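Local coordinates for protein amine oxidase (Emericella nidulans, PDB 3PGB) that probably catalyses the oxidative deamination of primary amines with the help of a copper ion and a topaquinone cofactor built into its own chain, at residues A332-R337 with G753-T758; A400-Y405 with V636-W641; V690-G695 with V717-L722. All coordinates share one frame; numbering follows the deposited sequence.

In the fold
Interactions 2 and 3 are buried contacts of the catalytic domain, whereas interaction 1 lies on the surface; the second subunit reaches both interactions 1 and 3. Their chemistry follows their place: interaction 1 joins two loops through carboxylates and a water, while interactions 2 and 3 are apolar across their segments. The two buried contacts touch each other, since Asn693 ND2 of strand 686-698 probably hydrogen-bonds to Trp641 O in the loop of interaction 2. Interaction 1 is separate, its nearest atoms about 18 Å from interaction 3 and about 32 Å from interaction 2. Interaction 2 sets a loop against strand 400-402, interaction 3 packs strand on strand, and both reach strand 532-542.

Interaction 1: residues A332-R337 with G753-T758; sequences APDGAR and GQSNET
Two acidic side chains, Asp334 and Glu757, meet at the centre of this contact. Asp334 OD1 lies 2.7 Å from Glu757 OE1, a spacing at which one of the carboxyl groups probably carries a proton and shares it with the other. Such a pairing would be expected to raise the pKa of the group that keeps the proton. The carboxylate planes are turned 76° apart, and the two side chains run alongside each other in opposing senses. Glu757 spans the gap with an extended chain, its CG anti to the backbone N (chi1 -171°).

A water adds a second link. It lies 2.7 Å from Asp334 OD1 and 2.8 Å from Glu757 OE2 and is placed to donate to each, although it has more acceptors around it than protons to give, so which acceptors it serves is not settled.

The loop 332-337 presents Asp334 from a type I beta turn running from Ala332 to Gly335, closed by a bond of 2.8 Å from Gly335 N to Ala332 O. Pro333 and Asp334 take the two corner positions, and Gly335 leaves the turn with a positive phi. In the facing loop, Ser755 OG accepts a weak bond of 3.4 Å from Glu757 N, the pattern of an ST turn, and the same hydroxyl lies beside the aspartate, 4.3 Å from Asp334 OD2.

Other polar partners include residues of the second subunit and of the same chain. Asp334 OD2 accepts a hydrogen bond from the backbone N of Gln326 of the second subunit, and Arg337 forms salt bridges with Glu449 of its own chain and with Asp323 of the second subunit. Thr55 is joined to Ala336 by backbone bonding, while loop 753-758 runs directly into Cys759, which is disulfide-bonded to Cys52.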
ATOM      1  N   ALA A 332     -10.487  23.072  -2.225  1.00 18.10           N
ATOM      2  CA  ALA A 332      -9.778  23.399  -3.465  1.00 17.89           C
ATOM      3  C   ALA A 332      -9.859  24.901  -3.720  1.00 17.93           C
ATOM      4  O   ALA A 332     -10.723  25.351  -4.464  1.00 17.74           O
ATOM      5  CB  ALA A 332     -10.369  22.627  -4.634  1.00 17.59           C
ATOM      6  N   PRO A 333      -8.945  25.680  -3.111  1.00 18.21           N
ATOM      7  CA  PRO A 333      -8.980  27.146  -3.172  1.00 18.25           C
ATOM      8  C   PRO A 333      -9.091  27.724  -4.577  1.00 18.07           C
ATOM      9  O   PRO A 333      -9.811  28.703  -4.770  1.00 18.24           O
ATOM     10  CB  PRO A 333      -7.645  27.561  -2.550  1.00 18.47           C
ATOM     11  CG  PRO A 333      -7.251  26.422  -1.690  1.00 18.83           C
ATOM     12  CD  PRO A 333      -7.782  25.194  -2.347  1.00 18.36           C
ATOM     13  N   ASP A 334      -8.393  27.131  -5.544  1.00 17.72           N
ATOM     14  CA  ASP A 334      -8.469  27.592  -6.931  1.00 17.53           C
ATOM     15  C   ASP A 334      -9.337  26.693  -7.805  1.00 17.13           C
ATOM     16  O   ASP A 334      -9.277  26.769  -9.028  1.00 17.28           O
ATOM     17  CB  ASP A 334      -7.066  27.738  -7.523  1.00 17.65           C
ATOM     18  CG  ASP A 334      -6.306  28.903  -6.922  1.00 18.59           C
ATOM     19  OD1 ASP A 334      -6.702  29.361  -5.832  1.00 20.93           O
ATOM     20  OD2 ASP A 334      -5.313  29.359  -7.523  1.00 19.83           O
ATOM     21  N   GLY A 335     -10.166  25.865  -7.181  1.00 16.75           N
ATOM     22  CA  GLY A 335     -11.023  24.951  -7.924  1.00 16.49           C
ATOM     23  C   GLY A 335     -10.257  23.871  -8.667  1.00 16.26           C
ATOM     24  O   GLY A 335      -9.164  23.474  -8.254  1.00 16.12           O
ATOM     25  N   ALA A 336     -10.837  23.413  -9.776  1.00 16.09           N
ATOM     26  CA  ALA A 336     -10.340  22.252 -10.521  1.00 15.89           C
ATOM     27  C   ALA A 336      -9.193  22.612 -11.456  1.00 15.65           C
ATOM     28  O   ALA A 336      -9.379  23.366 -12.407  1.00 15.77           O
ATOM     29  CB  ALA A 336     -11.480  21.633 -11.319  1.00 15.82           C
ATOM     30  N   ARG A 337      -8.010  22.057 -11.202  1.00 15.53           N
ATOM     31  CA  ARG A 337      -6.837  22.313 -12.057  1.00 15.33           C
ATOM     32  C   ARG A 337      -6.679  21.270 -13.168  1.00 14.95           C
ATOM     33  O   ARG A 337      -5.582  20.795 -13.446  1.00 15.23           O
ATOM     34  CB  ARG A 337      -5.567  22.379 -11.215  1.00 15.32           C
ATOM     35  CG  ARG A 337      -5.562  23.501 -10.181  1.00 15.66           C
ATOM     36  CD  ARG A 337      -4.186  23.631  -9.535  1.00 15.86           C
ATOM     37  NE  ARG A 337      -3.684  22.321  -9.135  1.00 15.63           N
ATOM     38  CZ  ARG A 337      -2.404  21.995  -8.982  1.00 15.19           C
ATOM     39  NH1 ARG A 337      -1.432  22.876  -9.175  1.00 14.53           N
ATOM     40  NH2 ARG A 337      -2.101  20.755  -8.631  1.00 16.12           N
ATOM     41  N   GLY A 753       7.410  30.216  -8.294  1.00 23.74           N
ATOM     42  CA  GLY A 753       6.298  30.712  -9.100  1.00 24.14           C
ATOM     43  C   GLY A 753       4.938  30.101  -8.802  1.00 24.39           C
ATOM     44  O   GLY A 753       4.013  30.231  -9.608  1.00 24.38           O
ATOM     45  N   GLN A 754       4.803  29.447  -7.651  1.00 24.70           N
ATOM     46  CA  GLN A 754       3.501  28.957  -7.203  1.00 24.99           C
ATOM     47  C   GLN A 754       2.651  30.122  -6.700  1.00 25.52           C
ATOM     48  O   GLN A 754       3.108  31.267  -6.640  1.00 25.25           O
ATOM     49  CB  GLN A 754       3.648  27.893  -6.103  1.00 24.78           C
ATOM     50  CG  GLN A 754       4.118  28.424  -4.757  1.00 24.62           C
ATOM     51  CD  GLN A 754       4.265  27.333  -3.718  1.00 24.25           C
ATOM     52  OE1 GLN A 754       3.283  26.913  -3.095  1.00 23.09           O
ATOM     53  NE2 GLN A 754       5.496  26.873  -3.516  1.00 23.45           N
ATOM     54  N   SER A 755       1.416  29.807  -6.334  1.00 26.26           N
ATOM     55  CA  SER A 755       0.472  30.788  -5.823  1.00 26.89           C
ATOM     56  C   SER A 755       0.959  31.391  -4.506  1.00 27.29           C
ATOM     57  O   SER A 755       1.407  30.658  -3.621  1.00 27.09           O
ATOM     58  CB  SER A 755      -0.886  30.114  -5.614  1.00 26.98           C
ATOM     59  OG  SER A 755      -1.914  31.064  -5.420  1.00 27.54           O
ATOM     60  N   ASN A 756       0.892  32.720  -4.393  1.00 27.93           N
ATOM     61  CA  ASN A 756       1.112  33.423  -3.117  1.00 28.46           C
ATOM     62  C   ASN A 756      -0.191  34.081  -2.685  1.00 28.68           C
ATOM     63  O   ASN A 756      -0.207  35.140  -2.049  1.00 28.72           O
ATOM     64  CB  ASN A 756       2.227  34.470  -3.234  1.00 28.65           C
ATOM     65  CG  ASN A 756       2.756  34.923  -1.869  1.00 29.48           C
ATOM     66  OD1 ASN A 756       2.717  36.110  -1.531  1.00 30.95           O
ATOM     67  ND2 ASN A 756       3.247  33.974  -1.082  1.00 30.43           N
ATOM     68  N   GLU A 757      -1.285  33.416  -3.028  1.00 29.02           N
ATOM     69  CA  GLU A 757      -2.620  33.942  -2.840  1.00 29.42           C
ATOM     70  C   GLU A 757      -3.033  33.837  -1.380  1.00 29.25           C
ATOM     71  O   GLU A 757      -2.733  32.852  -0.711  1.00 29.16           O
ATOM     72  CB  GLU A 757      -3.596  33.149  -3.711  1.00 29.62           C
ATOM     73  CG  GLU A 757      -5.017  33.704  -3.802  1.00 30.81           C
ATOM     74  CD  GLU A 757      -5.952  32.767  -4.565  1.00 31.75           C
ATOM     75  OE1 GLU A 757      -5.636  31.558  -4.650  1.00 32.24           O
ATOM     76  OE2 GLU A 757      -6.996  33.234  -5.076  1.00 31.85           O
ATOM     77  N   THR A 758      -3.693  34.882  -0.897  1.00 29.23           N
ATOM     78  CA  THR A 758      -4.420  34.847   0.356  1.00 29.20           C
ATOM     79  C   THR A 758      -5.889  34.996  -0.015  1.00 29.13           C
ATOM     80  O   THR A 758      -6.267  35.972  -0.665  1.00 29.18           O
ATOM     81  CB  THR A 758      -3.994  35.998   1.289  1.00 29.32           C
ATOM     82  OG1 THR A 758      -2.605  35.860   1.617  1.00 29.26           O
ATOM     83  CG2 THR A 758      -4.823  36.003   2.576  1.00 29.25           C
TER
HETATM   84  O   HOH W   1      -8.730  31.154  -5.628  1.00 18.68           O

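Interaction 2: residues A400-Y405 with V636-W641; sequences AYLDSY and VHAAHW
Leu402 and Ala639 bring the two backbones closest, with CA atoms 8.2 Å apart and no hydrogen bond between the segments, so the contact rests mainly on side chains. Leu402 sets both methyls against the convex side of loop 636-641, where Ala638 and Ala639 stand out. Leu402 CD1 rests 4.0 Å from Ala638 CB, and Leu402 CD2 packs 3.9 Å from Ala639 CB. Leu402 CD2 also lies obliquely to the indole, 4.1 Å from Trp641 CZ2.

Ala639 CB in turn sits over one face of the Trp641 ring, toward its rim, so leucine, alanine and tryptophan form one apolar cluster. On the inner side of the loop, His637 ND1 and His640 NE2 share an in-plane hydrogen bond of 3.0 Å. This bond ties the two ends of the loop's bend together behind the alanines.

Leu402 lies in strand 400-402, immediately before Asp403, the predicted proton acceptor of the active site. That strand pairs antiparallel with strand 374-389, on which Leu402 and Trp641 both touch Glu384. Trp641 also meets Val535 and Asn537 of strand 532-542, which carries the copper ligands His532 and His534, so the Trp641 side chain packs against both strands.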
ATOM      1  N   ALA A 400     -19.074 -19.185  -6.493  1.00 15.96           N
ATOM      2  CA  ALA A 400     -17.953 -18.584  -7.201  1.00 15.69           C
ATOM      3  C   ALA A 400     -18.514 -17.496  -8.114  1.00 15.49           C
ATOM      4  O   ALA A 400     -18.670 -17.697  -9.314  1.00 15.12           O
ATOM      5  CB  ALA A 400     -17.191 -19.631  -7.990  1.00 15.55           C
ATOM      6  N   TYR A 401     -18.838 -16.349  -7.516  1.00 15.53           N
ATOM      7  CA  TYR A 401     -19.442 -15.238  -8.246  1.00 15.57           C
ATOM      8  C   TYR A 401     -18.506 -14.694  -9.318  1.00 15.66           C
ATOM      9  O   TYR A 401     -17.315 -14.504  -9.083  1.00 15.67           O
ATOM     10  CB  TYR A 401     -19.828 -14.085  -7.303  1.00 15.47           C
ATOM     11  CG  TYR A 401     -20.984 -14.383  -6.374  1.00 15.20           C
ATOM     12  CD1 TYR A 401     -22.219 -14.760  -6.873  1.00 15.53           C
ATOM     13  CD2 TYR A 401     -20.845 -14.264  -5.000  1.00 14.96           C
ATOM     14  CE1 TYR A 401     -23.273 -15.031  -6.036  1.00 15.35           C
ATOM     15  CE2 TYR A 401     -21.897 -14.534  -4.152  1.00 15.21           C
ATOM     16  CZ  TYR A 401     -23.113 -14.917  -4.681  1.00 15.58           C
ATOM     17  OH  TYR A 401     -24.184 -15.193  -3.860  1.00 16.78           O
ATOM     18  N   LEU A 402     -19.069 -14.467 -10.497  1.00 15.94           N
ATOM     19  CA  LEU A 402     -18.418 -13.743 -11.565  1.00 16.27           C
ATOM     20  C   LEU A 402     -19.321 -12.548 -11.835  1.00 16.64           C
ATOM     21  O   LEU A 402     -20.371 -12.684 -12.465  1.00 16.95           O
ATOM     22  CB  LEU A 402     -18.255 -14.639 -12.793  1.00 16.16           C
ATOM     23  CG  LEU A 402     -17.276 -15.811 -12.598  1.00 16.10           C
ATOM     24  CD1 LEU A 402     -17.458 -16.876 -13.669  1.00 15.15           C
ATOM     25  CD2 LEU A 402     -15.823 -15.320 -12.560  1.00 14.85           C
ATOM     26  N   ASP A 403     -18.910 -11.384 -11.336  1.00 16.94           N
ATOM     27  CA  ASP A 403     -19.818 -10.243 -11.166  1.00 17.10           C
ATOM     28  C   ASP A 403     -20.330  -9.568 -12.439  1.00 17.08           C
ATOM     29  O   ASP A 403     -21.350  -8.885 -12.394  1.00 16.76           O
ATOM     30  CB  ASP A 403     -19.175  -9.186 -10.257  1.00 17.27           C
ATOM     31  CG  ASP A 403     -19.296  -9.530  -8.785  1.00 17.62           C
ATOM     32  OD1 ASP A 403     -20.324 -10.125  -8.385  1.00 18.13           O
ATOM     33  OD2 ASP A 403     -18.365  -9.187  -8.025  1.00 18.58           O
ATOM     34  N   SER A 404     -19.647  -9.743 -13.566  1.00 17.22           N
ATOM     35  CA  SER A 404     -20.101  -9.107 -14.801  1.00 17.36           C
ATOM     36  C   SER A 404     -21.409  -9.724 -15.306  1.00 17.35           C
ATOM     37  O   SER A 404     -22.083  -9.134 -16.144  1.00 17.63           O
ATOM     38  CB  SER A 404     -19.024  -9.146 -15.883  1.00 17.35           C
ATOM     39  OG  SER A 404     -18.873 -10.438 -16.410  1.00 17.51           O
ATOM     40  N   TYR A 405     -21.764 -10.900 -14.794  1.00 17.35           N
ATOM     41  CA  TYR A 405     -23.090 -11.481 -15.020  1.00 17.17           C
ATOM     42  C   TYR A 405     -24.167 -10.518 -14.517  1.00 17.01           C
ATOM     43  O   TYR A 405     -25.152 -10.257 -15.209  1.00 17.09           O
ATOM     44  CB  TYR A 405     -23.212 -12.829 -14.300  1.00 17.29           C
ATOM     45  CG  TYR A 405     -24.599 -13.440 -14.348  1.00 17.80           C
ATOM     46  CD1 TYR A 405     -25.026 -14.156 -15.462  1.00 18.32           C
ATOM     47  CD2 TYR A 405     -25.482 -13.302 -13.279  1.00 18.25           C
ATOM     48  CE1 TYR A 405     -26.302 -14.720 -15.516  1.00 18.58           C
ATOM     49  CE2 TYR A 405     -26.764 -13.864 -13.325  1.00 18.93           C
ATOM     50  CZ  TYR A 405     -27.164 -14.566 -14.449  1.00 18.67           C
ATOM     51  OH  TYR A 405     -28.420 -15.123 -14.505  1.00 19.29           O
ATOM     52  N   VAL A 636     -14.528 -24.583 -13.104  1.00 16.92           N
ATOM     53  CA  VAL A 636     -14.143 -25.377 -14.265  1.00 16.87           C
ATOM     54  C   VAL A 636     -13.344 -24.472 -15.221  1.00 16.84           C
ATOM     55  O   VAL A 636     -12.253 -24.040 -14.860  1.00 16.98           O
ATOM     56  CB  VAL A 636     -15.367 -26.076 -14.903  1.00 16.79           C
ATOM     57  CG1 VAL A 636     -14.937 -27.037 -16.003  1.00 16.67           C
ATOM     58  CG2 VAL A 636     -16.141 -26.829 -13.834  1.00 16.52           C
ATOM     59  N   HIS A 637     -13.872 -24.147 -16.398  1.00 16.83           N
ATOM     60  CA  HIS A 637     -13.122 -23.321 -17.357  1.00 17.04           C
ATOM     61  C   HIS A 637     -13.528 -21.832 -17.342  1.00 16.57           C
ATOM     62  O   HIS A 637     -13.044 -21.058 -18.172  1.00 16.72           O
ATOM     63  CB  HIS A 637     -13.271 -23.883 -18.780  1.00 17.17           C
ATOM     64  CG  HIS A 637     -12.752 -25.278 -18.940  1.00 18.40           C
ATOM     65  ND1 HIS A 637     -11.439 -25.619 -18.687  1.00 19.33           N
ATOM     66  CD2 HIS A 637     -13.360 -26.415 -19.358  1.00 19.24           C
ATOM     67  CE1 HIS A 637     -11.266 -26.907 -18.925  1.00 19.55           C
ATOM     68  NE2 HIS A 637     -12.416 -27.413 -19.336  1.00 20.10           N
ATOM     69  N   ALA A 638     -14.369 -21.434 -16.385  1.00 15.85           N
ATOM     70  CA  ALA A 638     -15.053 -20.133 -16.427  1.00 15.60           C
ATOM     71  C   ALA A 638     -14.219 -18.900 -16.035  1.00 15.36           C
ATOM     72  O   ALA A 638     -14.603 -17.773 -16.347  1.00 15.15           O
ATOM     73  CB  ALA A 638     -16.323 -20.185 -15.576  1.00 15.33           C
ATOM     74  N   ALA A 639     -13.099 -19.106 -15.347  1.00 15.41           N
ATOM     75  CA  ALA A 639     -12.275 -17.992 -14.863  1.00 15.20           C
ATOM     76  C   ALA A 639     -10.800 -18.382 -14.788  1.00 15.18           C
ATOM     77  O   ALA A 639     -10.195 -18.357 -13.717  1.00 15.34           O
ATOM     78  CB  ALA A 639     -12.768 -17.538 -13.509  1.00 14.89           C
ATOM     79  N   HIS A 640     -10.221 -18.742 -15.930  1.00 15.03           N
ATOM     80  CA  HIS A 640      -8.817 -19.171 -15.962  1.00 14.86           C
ATOM     81  C   HIS A 640      -7.831 -18.026 -15.749  1.00 14.54           C
ATOM     82  O   HIS A 640      -6.647 -18.257 -15.518  1.00 14.67           O
ATOM     83  CB  HIS A 640      -8.493 -19.881 -17.275  1.00 14.81           C
ATOM     84  CG  HIS A 640      -8.901 -21.318 -17.300  1.00 14.70           C
ATOM     85  ND1 HIS A 640      -8.429 -22.240 -16.392  1.00 15.04           N
ATOM     86  CD2 HIS A 640      -9.709 -22.002 -18.144  1.00 14.47           C
ATOM     87  CE1 HIS A 640      -8.944 -23.426 -16.665  1.00 15.15           C
ATOM     88  NE2 HIS A 640      -9.724 -23.307 -17.723  1.00 14.55           N
ATOM     89  N   TRP A 641      -8.319 -16.798 -15.864  1.00 14.36           N
ATOM     90  CA  TRP A 641      -7.505 -15.609 -15.623  1.00 14.05           C
ATOM     91  C   TRP A 641      -7.181 -15.439 -14.139  1.00 13.96           C
ATOM     92  O   TRP A 641      -6.233 -14.736 -13.788  1.00 14.18           O
ATOM     93  CB  TRP A 641      -8.224 -14.357 -16.137  1.00 13.99           C
ATOM     94  CG  TRP A 641      -9.629 -14.262 -15.662  1.00 13.29           C
ATOM     95  CD1 TRP A 641     -10.742 -14.647 -16.336  1.00 13.25           C
ATOM     96  CD2 TRP A 641     -10.073 -13.789 -14.391  1.00 13.59           C
ATOM     97  NE1 TRP A 641     -11.858 -14.434 -15.575  1.00 13.22           N
ATOM     98  CE2 TRP A 641     -11.475 -13.907 -14.371  1.00 13.64           C
ATOM     99  CE3 TRP A 641      -9.425 -13.264 -13.269  1.00 13.78           C
ATOM    100  CZ2 TRP A 641     -12.240 -13.518 -13.276  1.00 13.58           C
ATOM    101  CZ3 TRP A 641     -10.189 -12.873 -12.184  1.00 13.61           C
ATOM    102  CH2 TRP A 641     -11.579 -13.005 -12.195  1.00 13.43           C
TER

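Interaction 3: residues V690-G695 with V717-L722; sequences VWLNLG and VAFTPL
Leu692 and Leu694 project from strand 690-695 and interlock with Val717 and Phe719 of strand 717-722. The segment axes pass 9.5 Å apart and their directions differ by 140°. With no hydrogen bond between them, these strands are packed through their side chains, and one methyl of each leucine meets the other strand.

The forked end of Val717 forms the hollow for Leu694. Leu694 CD2 lies almost equally near both prongs, 3.5 Å from Val717 CG1 and 3.6 Å from Val717 CG2, so a single methyl fills the notch of the valine. Val717 is held with CG1 beside its backbone N (chi1 -74°), which turns both prongs to the leucines.

Leu692 fills the second hollow, between Val717 and Phe719. Leu692 CD1 stands 4.0 Å from Val717 CG2 and presses on the edge of the phenyl ring, near the ring plane, 3.4 Å from Phe719 CE1 and 3.7 Å from Phe719 CZ. The leucine methyl and the ring edge thus meet head-on. The closeness of the CE1 contact marks a tight fit.

Further apolar groups complete the layer. Ile618 of strand 613-619 packs on Leu692, Val500 and Ile498 of strand 498-504 pack on Phe719, and the Phe719 ring meets that of Phe542 edge-to-face. Asn693, between the leucines, points the other way and bonds to Asn537 and to the backbone of Tyr644.

Such face-to-face packing of strands without hydrogen bonds is consistent with the beta-sandwich core of the copper amine oxidase catalytic domain. Here strand 686-698 ends with the copper ligand His698 and pairs with strand 532-542, which bears His532 and His534.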
ATOM      1  N   VAL A 690      -0.945  -6.789 -21.050  1.00 13.77           N
ATOM      2  CA  VAL A 690      -0.685  -7.281 -19.710  1.00 13.37           C
ATOM      3  C   VAL A 690      -2.015  -7.369 -18.969  1.00 13.24           C
ATOM      4  O   VAL A 690      -2.718  -6.377 -18.830  1.00 12.91           O
ATOM      5  CB  VAL A 690       0.288  -6.370 -18.963  1.00 13.46           C
ATOM      6  CG1 VAL A 690       0.599  -6.937 -17.579  1.00 13.36           C
ATOM      7  CG2 VAL A 690       1.561  -6.197 -19.775  1.00 13.20           C
ATOM      8  N   TRP A 691      -2.356  -8.578 -18.530  1.00 13.38           N
ATOM      9  CA  TRP A 691      -3.567  -8.837 -17.761  1.00 13.32           C
ATOM     10  C   TRP A 691      -3.187  -8.968 -16.283  1.00 13.22           C
ATOM     11  O   TRP A 691      -2.438  -9.866 -15.914  1.00 12.89           O
ATOM     12  CB  TRP A 691      -4.241 -10.128 -18.248  1.00 13.35           C
ATOM     13  CG  TRP A 691      -4.480 -10.181 -19.726  1.00 13.57           C
ATOM     14  CD1 TRP A 691      -3.615 -10.626 -20.680  1.00 14.50           C
ATOM     15  CD2 TRP A 691      -5.665  -9.781 -20.421  1.00 13.57           C
ATOM     16  NE1 TRP A 691      -4.184 -10.524 -21.927  1.00 13.98           N
ATOM     17  CE2 TRP A 691      -5.443 -10.008 -21.794  1.00 13.55           C
ATOM     18  CE3 TRP A 691      -6.892  -9.251 -20.017  1.00 13.43           C
ATOM     19  CZ2 TRP A 691      -6.404  -9.724 -22.765  1.00 13.67           C
ATOM     20  CZ3 TRP A 691      -7.846  -8.972 -20.983  1.00 13.67           C
ATOM     21  CH2 TRP A 691      -7.597  -9.211 -22.340  1.00 13.20           C
ATOM     22  N   LEU A 692      -3.705  -8.071 -15.446  1.00 13.39           N
ATOM     23  CA  LEU A 692      -3.310  -7.996 -14.034  1.00 13.54           C
ATOM     24  C   LEU A 692      -4.458  -8.341 -13.109  1.00 13.68           C
ATOM     25  O   LEU A 692      -5.581  -7.875 -13.315  1.00 13.82           O
ATOM     26  CB  LEU A 692      -2.848  -6.581 -13.686  1.00 13.44           C
ATOM     27  CG  LEU A 692      -1.653  -6.043 -14.455  1.00 13.28           C
ATOM     28  CD1 LEU A 692      -1.489  -4.571 -14.141  1.00 13.06           C
ATOM     29  CD2 LEU A 692      -0.389  -6.839 -14.118  1.00 13.02           C
ATOM     30  N   ASN A 693      -4.171  -9.141 -12.082  1.00 13.78           N
ATOM     31  CA  ASN A 693      -5.136  -9.398 -11.020  1.00 14.00           C
ATOM     32  C   ASN A 693      -4.858  -8.553  -9.782  1.00 14.38           C
ATOM     33  O   ASN A 693      -3.745  -8.555  -9.250  1.00 14.50           O
ATOM     34  CB  ASN A 693      -5.150 -10.879 -10.631  1.00 13.93           C
ATOM     35  CG  ASN A 693      -5.947 -11.736 -11.599  1.00 13.67           C
ATOM     36  OD1 ASN A 693      -6.951 -11.294 -12.160  1.00 13.98           O
ATOM     37  ND2 ASN A 693      -5.509 -12.973 -11.789  1.00 12.26           N
ATOM     38  N   LEU A 694      -5.867  -7.805  -9.348  1.00 14.72           N
ATOM     39  CA  LEU A 694      -5.904  -7.305  -7.990  1.00 15.12           C
ATOM     40  C   LEU A 694      -6.730  -8.323  -7.218  1.00 15.79           C
ATOM     41  O   LEU A 694      -7.589  -8.988  -7.800  1.00 16.48           O
ATOM     42  CB  LEU A 694      -6.539  -5.916  -7.926  1.00 15.01           C
ATOM     43  CG  LEU A 694      -5.913  -4.807  -8.781  1.00 14.41           C
ATOM     44  CD1 LEU A 694      -6.448  -3.455  -8.337  1.00 14.22           C
ATOM     45  CD2 LEU A 694      -4.408  -4.812  -8.725  1.00 13.64           C
ATOM     46  N   GLY A 695      -6.467  -8.476  -5.926  1.00 16.36           N
ATOM     47  CA  GLY A 695      -7.200  -9.457  -5.139  1.00 16.93           C
ATOM     48  C   GLY A 695      -6.808  -9.558  -3.680  1.00 17.40           C
ATOM     49  O   GLY A 695      -5.802  -8.993  -3.261  1.00 17.59           O
ATOM     50  N   VAL A 717      -2.132  -2.016  -7.858  1.00 17.15           N
ATOM     51  CA  VAL A 717      -0.918  -2.065  -8.671  1.00 17.08           C
ATOM     52  C   VAL A 717      -0.586  -0.650  -9.119  1.00 16.93           C
ATOM     53  O   VAL A 717      -1.430   0.237  -9.065  1.00 17.14           O
ATOM     54  CB  VAL A 717      -1.071  -2.972  -9.919  1.00 17.12           C
ATOM     55  CG1 VAL A 717      -1.047  -4.438  -9.523  1.00 17.10           C
ATOM     56  CG2 VAL A 717      -2.341  -2.636 -10.690  1.00 17.14           C
ATOM     57  N   ALA A 718       0.650  -0.444  -9.548  1.00 16.70           N
ATOM     58  CA  ALA A 718       1.096   0.861  -9.996  1.00 16.55           C
ATOM     59  C   ALA A 718       1.995   0.713 -11.214  1.00 16.40           C
ATOM     60  O   ALA A 718       2.841  -0.174 -11.264  1.00 16.40           O
ATOM     61  CB  ALA A 718       1.832   1.558  -8.889  1.00 16.59           C
ATOM     62  N   PHE A 719       1.790   1.578 -12.201  1.00 16.28           N
ATOM     63  CA  PHE A 719       2.637   1.618 -13.384  1.00 16.10           C
ATOM     64  C   PHE A 719       3.475   2.869 -13.242  1.00 16.15           C
ATOM     65  O   PHE A 719       2.927   3.958 -13.104  1.00 16.16           O
ATOM     66  CB  PHE A 719       1.809   1.677 -14.676  1.00 15.85           C
ATOM     67  CG  PHE A 719       0.601   0.785 -14.677  1.00 14.99           C
ATOM     68  CD1 PHE A 719       0.641  -0.475 -14.112  1.00 14.58           C
ATOM     69  CD2 PHE A 719      -0.576   1.196 -15.290  1.00 15.02           C
ATOM     70  CE1 PHE A 719      -0.472  -1.299 -14.136  1.00 14.56           C
ATOM     71  CE2 PHE A 719      -1.692   0.372 -15.319  1.00 14.53           C
ATOM     72  CZ  PHE A 719      -1.641  -0.875 -14.738  1.00 14.15           C
ATOM     73  N   THR A 720       4.795   2.713 -13.252  1.00 16.27           N
ATOM     74  CA  THR A 720       5.709   3.836 -13.078  1.00 16.35           C
ATOM     75  C   THR A 720       6.755   3.842 -14.189  1.00 16.10           C
ATOM     76  O   THR A 720       7.174   2.782 -14.628  1.00 15.82           O
ATOM     77  CB  THR A 720       6.409   3.777 -11.701  1.00 16.61           C
ATOM     78  OG1 THR A 720       7.027   5.039 -11.426  1.00 17.65           O
ATOM     79  CG2 THR A 720       7.473   2.669 -11.650  1.00 16.47           C
ATOM     80  N   PRO A 721       7.170   5.034 -14.658  1.00 16.18           N
ATOM     81  CA  PRO A 721       8.220   5.085 -15.671  1.00 16.34           C
ATOM     82  C   PRO A 721       9.499   4.391 -15.214  1.00 16.27           C
ATOM     83  O   PRO A 721       9.852   4.463 -14.038  1.00 16.68           O
ATOM     84  CB  PRO A 721       8.463   6.587 -15.847  1.00 16.43           C
ATOM     85  CG  PRO A 721       7.167   7.200 -15.524  1.00 16.34           C
ATOM     86  CD  PRO A 721       6.623   6.376 -14.392  1.00 16.29           C
ATOM     87  N   LEU A 722      10.156   3.702 -16.140  1.00 16.05           N
ATOM     88  CA  LEU A 722      11.382   2.971 -15.852  1.00 15.82           C
ATOM     89  C   LEU A 722      12.346   3.213 -17.009  1.00 15.59           C
ATOM     90  O   LEU A 722      12.104   2.753 -18.123  1.00 15.47           O
ATOM     91  CB  LEU A 722      11.076   1.483 -15.682  1.00 15.96           C
ATOM     92  CG  LEU A 722      12.140   0.605 -15.016  1.00 15.93           C
ATOM     93  CD1 LEU A 722      13.409   0.575 -15.843  1.00 16.33           C
ATOM     94  CD2 LEU A 722      12.434   1.075 -13.603  1.00 15.84           C
TER